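ArsR family transcriptional regulator (Staphylococcus aureus, PDB 6CDB) binds zinc and probably acts as a DNA-binding repressor of the ArsR family, its hold on DNA responding to the metal. Local coordinates at residues I29-L34 with K61-L66. The protein carries 1 engineered substitution. Numbering follows the deposited sequence.
Sequences IRIMEL and KLLKSL. Engineered in segment 61-66: Leu66 (natural residue Val).
Leu63 reaches from helix 53-65 toward Met32 of helix 26-37, with Ile31 beside it, joining two helices of the winged helix-turn-helix fold of ArsR-family regulators. In such folds helix 53-65, which follows helix 42-49 across a short turn, is the recognition helix. The backbones stay well apart, with 9.1 Å between Met32 CA and Leu63 CA, and apolar side chains alone span the gap. The close part is a single branch: CD1 of Leu63 lies 3.8 Å from Met32 SD and 4.2 Å from Met32 CG. Chi1 (-65°) and chi2 (-74°) of Met32 bring its sulfur to the leucine methyl, while a further bend at chi3 carries CE away from Leu63 CD1. Beside it the packing is looser, as Ile31 offers only CG2, 4.5 Å from the same CD1. Leu68 touches both Met32 and Leu63, and Leu23 of helix 10-23 also packs on Met32. Met32 touches Val87 and Leu91 of helix 85-99 as well; that helix carries the zinc ligand His97, and the ligand His100 follows just beyond its end. Helix 53-65 turns a different side to solvent, where Lys61, Lys64 and Ser65 are exposed. There the Ser65 side chain folds back on the last turn: OG donates to Leu62 O at 2.8 Å, meeting the carbonyl at a C=O...OG angle of 130°.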
ATOM      1  N   ILE A  29      -8.103  -4.213  -5.216  1.00 28.15           N
ATOM      2  CA  ILE A  29      -7.614  -5.037  -4.115  1.00 28.63           C
ATOM      3  C   ILE A  29      -8.119  -6.474  -4.253  1.00 28.13           C
ATOM      4  O   ILE A  29      -7.392  -7.432  -3.961  1.00 25.16           O
ATOM      5  CB  ILE A  29      -8.015  -4.407  -2.770  1.00 29.38           C
ATOM      6  CG1 ILE A  29      -7.178  -3.142  -2.514  1.00 29.64           C
ATOM      7  CG2 ILE A  29      -7.856  -5.406  -1.625  1.00 27.42           C
ATOM      8  CD1 ILE A  29      -5.658  -3.387  -2.622  1.00 32.39           C
ATOM      9  N   ARG A  30      -9.362  -6.652  -4.710  1.00 26.87           N
ATOM     10  CA  ARG A  30      -9.877  -8.012  -4.872  1.00 29.16           C
ATOM     11  C   ARG A  30      -9.130  -8.754  -5.972  1.00 27.38           C
ATOM     12  O   ARG A  30      -8.799  -9.947  -5.831  1.00 28.12           O
ATOM     13  CB  ARG A  30     -11.381  -7.978  -5.167  1.00 28.91           C
ATOM     14  CG  ARG A  30     -12.244  -7.654  -3.956  1.00 30.89           C
ATOM     15  CD  ARG A  30     -13.587  -8.358  -4.087  1.00 39.48           C
ATOM     16  NE  ARG A  30     -14.360  -7.804  -5.187  1.00 39.00           N
ATOM     17  CZ  ARG A  30     -15.232  -8.481  -5.934  1.00 35.15           C
ATOM     18  NH1 ARG A  30     -15.464  -9.782  -5.729  1.00 37.45           N
ATOM     19  NH2 ARG A  30     -15.869  -7.844  -6.900  1.00 35.06           N
ATOM     20  N   ILE A  31      -8.858  -8.068  -7.078  1.00 26.43           N
ATOM     21  CA  ILE A  31      -8.056  -8.663  -8.143  1.00 26.28           C
ATOM     22  C   ILE A  31      -6.670  -9.032  -7.616  1.00 27.44           C
ATOM     23  O   ILE A  31      -6.166 -10.138  -7.859  1.00 27.34           O
ATOM     24  CB  ILE A  31      -7.965  -7.697  -9.337  1.00 27.93           C
ATOM     25  CG1 ILE A  31      -9.354  -7.474  -9.959  1.00 29.71           C
ATOM     26  CG2 ILE A  31      -6.940  -8.198 -10.360  1.00 27.08           C
ATOM     27  CD1 ILE A  31      -9.372  -6.399 -11.027  1.00 26.44           C
ATOM     28  N   MET A  32      -6.032  -8.105  -6.887  1.00 28.17           N
ATOM     29  CA  MET A  32      -4.673  -8.352  -6.410  1.00 28.01           C
ATOM     30  C   MET A  32      -4.633  -9.500  -5.415  1.00 25.95           C
ATOM     31  O   MET A  32      -3.688 -10.292  -5.417  1.00 27.15           O
ATOM     32  CB  MET A  32      -4.092  -7.097  -5.764  1.00 25.47           C
ATOM     33  CG  MET A  32      -3.885  -5.915  -6.703  1.00 29.33           C
ATOM     34  SD  MET A  32      -2.491  -6.091  -7.813  1.00 33.67           S
ATOM     35  CE  MET A  32      -1.164  -5.682  -6.667  1.00 31.21           C
ATOM     36  N   GLU A  33      -5.626  -9.589  -4.531  1.00 25.79           N
ATOM     37  CA  GLU A  33      -5.646 -10.696  -3.583  1.00 31.21           C
ATOM     38  C   GLU A  33      -5.835 -12.029  -4.311  1.00 31.92           C
ATOM     39  O   GLU A  33      -5.151 -13.019  -4.000  1.00 31.61           O
ATOM     40  CB  GLU A  33      -6.735 -10.451  -2.539  1.00 29.70           C
ATOM     41  CG  GLU A  33      -6.658 -11.342  -1.304  1.00 30.57           C
ATOM     42  CD  GLU A  33      -7.393 -12.654  -1.483  1.00 39.43           C
ATOM     43  OE1 GLU A  33      -8.331 -12.691  -2.306  1.00 36.92           O
ATOM     44  OE2 GLU A  33      -7.026 -13.641  -0.815  1.00 41.59           O
ATOM     45  N   LEU A  34      -6.725 -12.062  -5.315  1.00 27.83           N
ATOM     46  CA  LEU A  34      -6.877 -13.276  -6.121  1.00 31.02           C
ATOM     47  C   LEU A  34      -5.541 -13.700  -6.729  1.00 31.19           C
ATOM     48  O   LEU A  34      -5.153 -14.877  -6.669  1.00 28.51           O
ATOM     49  CB  LEU A  34      -7.932 -13.045  -7.216  1.00 29.80           C
ATOM     50  CG  LEU A  34      -8.452 -14.208  -8.070  1.00 36.29           C
ATOM     51  CD1 LEU A  34      -9.829 -13.869  -8.651  1.00 32.15           C
ATOM     52  CD2 LEU A  34      -7.484 -14.565  -9.196  1.00 35.99           C
ATOM     53  N   LYS A  61      -4.691  -3.289 -16.989  1.00 38.36           N
ATOM     54  CA  LYS A  61      -3.823  -2.374 -17.727  1.00 38.27           C
ATOM     55  C   LYS A  61      -3.244  -1.338 -16.787  1.00 34.82           C
ATOM     56  O   LYS A  61      -2.040  -1.051 -16.831  1.00 39.13           O
ATOM     57  CB  LYS A  61      -4.561  -1.673 -18.864  1.00 42.24           C
ATOM     58  CG  LYS A  61      -5.341  -2.580 -19.777  1.00 47.37           C
ATOM     59  CD  LYS A  61      -4.449  -3.348 -20.726  1.00 51.75           C
ATOM     60  CE  LYS A  61      -5.251  -4.462 -21.395  1.00 48.15           C
ATOM     61  NZ  LYS A  61      -6.425  -3.883 -22.149  1.00 50.78           N
ATOM     62  N   LEU A  62      -4.082  -0.780 -15.905  1.00 32.93           N
ATOM     63  CA  LEU A  62      -3.555   0.211 -14.968  1.00 36.78           C
ATOM     64  C   LEU A  62      -2.520  -0.409 -14.030  1.00 37.21           C
ATOM     65  O   LEU A  62      -1.431   0.143 -13.844  1.00 35.22           O
ATOM     66  CB  LEU A  62      -4.684   0.858 -14.167  1.00 36.46           C
ATOM     67  CG  LEU A  62      -4.191   1.707 -12.985  1.00 40.64           C
ATOM     68  CD1 LEU A  62      -3.163   2.793 -13.400  1.00 45.24           C
ATOM     69  CD2 LEU A  62      -5.361   2.345 -12.268  1.00 44.91           C
ATOM     70  N   LEU A  63      -2.841  -1.564 -13.438  1.00 31.76           N
ATOM     71  CA  LEU A  63      -1.919  -2.203 -12.501  1.00 31.40           C
ATOM     72  C   LEU A  63      -0.616  -2.596 -13.183  1.00 32.74           C
ATOM     73  O   LEU A  63       0.462  -2.527 -12.572  1.00 34.27           O
ATOM     74  CB  LEU A  63      -2.585  -3.426 -11.857  1.00 30.93           C
ATOM     75  CG  LEU A  63      -3.801  -3.131 -10.972  1.00 29.54           C
ATOM     76  CD1 LEU A  63      -4.524  -4.417 -10.565  1.00 26.31           C
ATOM     77  CD2 LEU A  63      -3.391  -2.312  -9.732  1.00 27.94           C
ATOM     78  N   LYS A  64      -0.686  -2.991 -14.456  1.00 31.18           N
ATOM     79  CA  LYS A  64       0.527  -3.361 -15.180  1.00 34.12           C
ATOM     80  C   LYS A  64       1.399  -2.135 -15.452  1.00 36.25           C
ATOM     81  O   LYS A  64       2.628  -2.197 -15.306  1.00 33.49           O
ATOM     82  CB  LYS A  64       0.173  -4.074 -16.488  1.00 34.29           C
ATOM     83  CG  LYS A  64       1.384  -4.680 -17.196  1.00 39.83           C
ATOM     84  CD  LYS A  64       1.113  -4.984 -18.669  1.00 44.41           C
ATOM     85  CE  LYS A  64       0.253  -6.212 -18.838  1.00 47.89           C
ATOM     86  NZ  LYS A  64      -0.017  -6.532 -20.277  1.00 54.24           N
ATOM     87  N   SER A  65       0.783  -1.008 -15.828  1.00 35.08           N
ATOM     88  CA  SER A  65       1.575   0.190 -16.096  1.00 39.75           C
ATOM     89  C   SER A  65       2.379   0.627 -14.875  1.00 38.41           C
ATOM     90  O   SER A  65       3.417   1.281 -15.019  1.00 39.82           O
ATOM     91  CB  SER A  65       0.673   1.331 -16.556  1.00 36.08           C
ATOM     92  OG  SER A  65      -0.021   1.880 -15.453  1.00 40.54           O
ATOM     93  N   LEU A  66       1.916   0.285 -13.672  1.00 35.65           N
ATOM     94  CA  LEU A  66       2.619   0.609 -12.442  1.00 36.02           C
ATOM     95  C   LEU A  66       3.474  -0.544 -11.940  1.00 35.68           C
ATOM     96  O   LEU A  66       3.957  -0.491 -10.805  1.00 30.63           O
ATOM     97  CB  LEU A  66       1.625   1.032 -11.359  1.00 35.22           C
ATOM     98  CG  LEU A  66       0.879   2.329 -11.666  1.00 39.21           C
ATOM     99  CD1 LEU A  66      -0.158   2.572 -10.605  1.00 41.20           C
ATOM    100  CD2 LEU A  66       1.839   3.494 -11.743  1.00 38.46           C
TER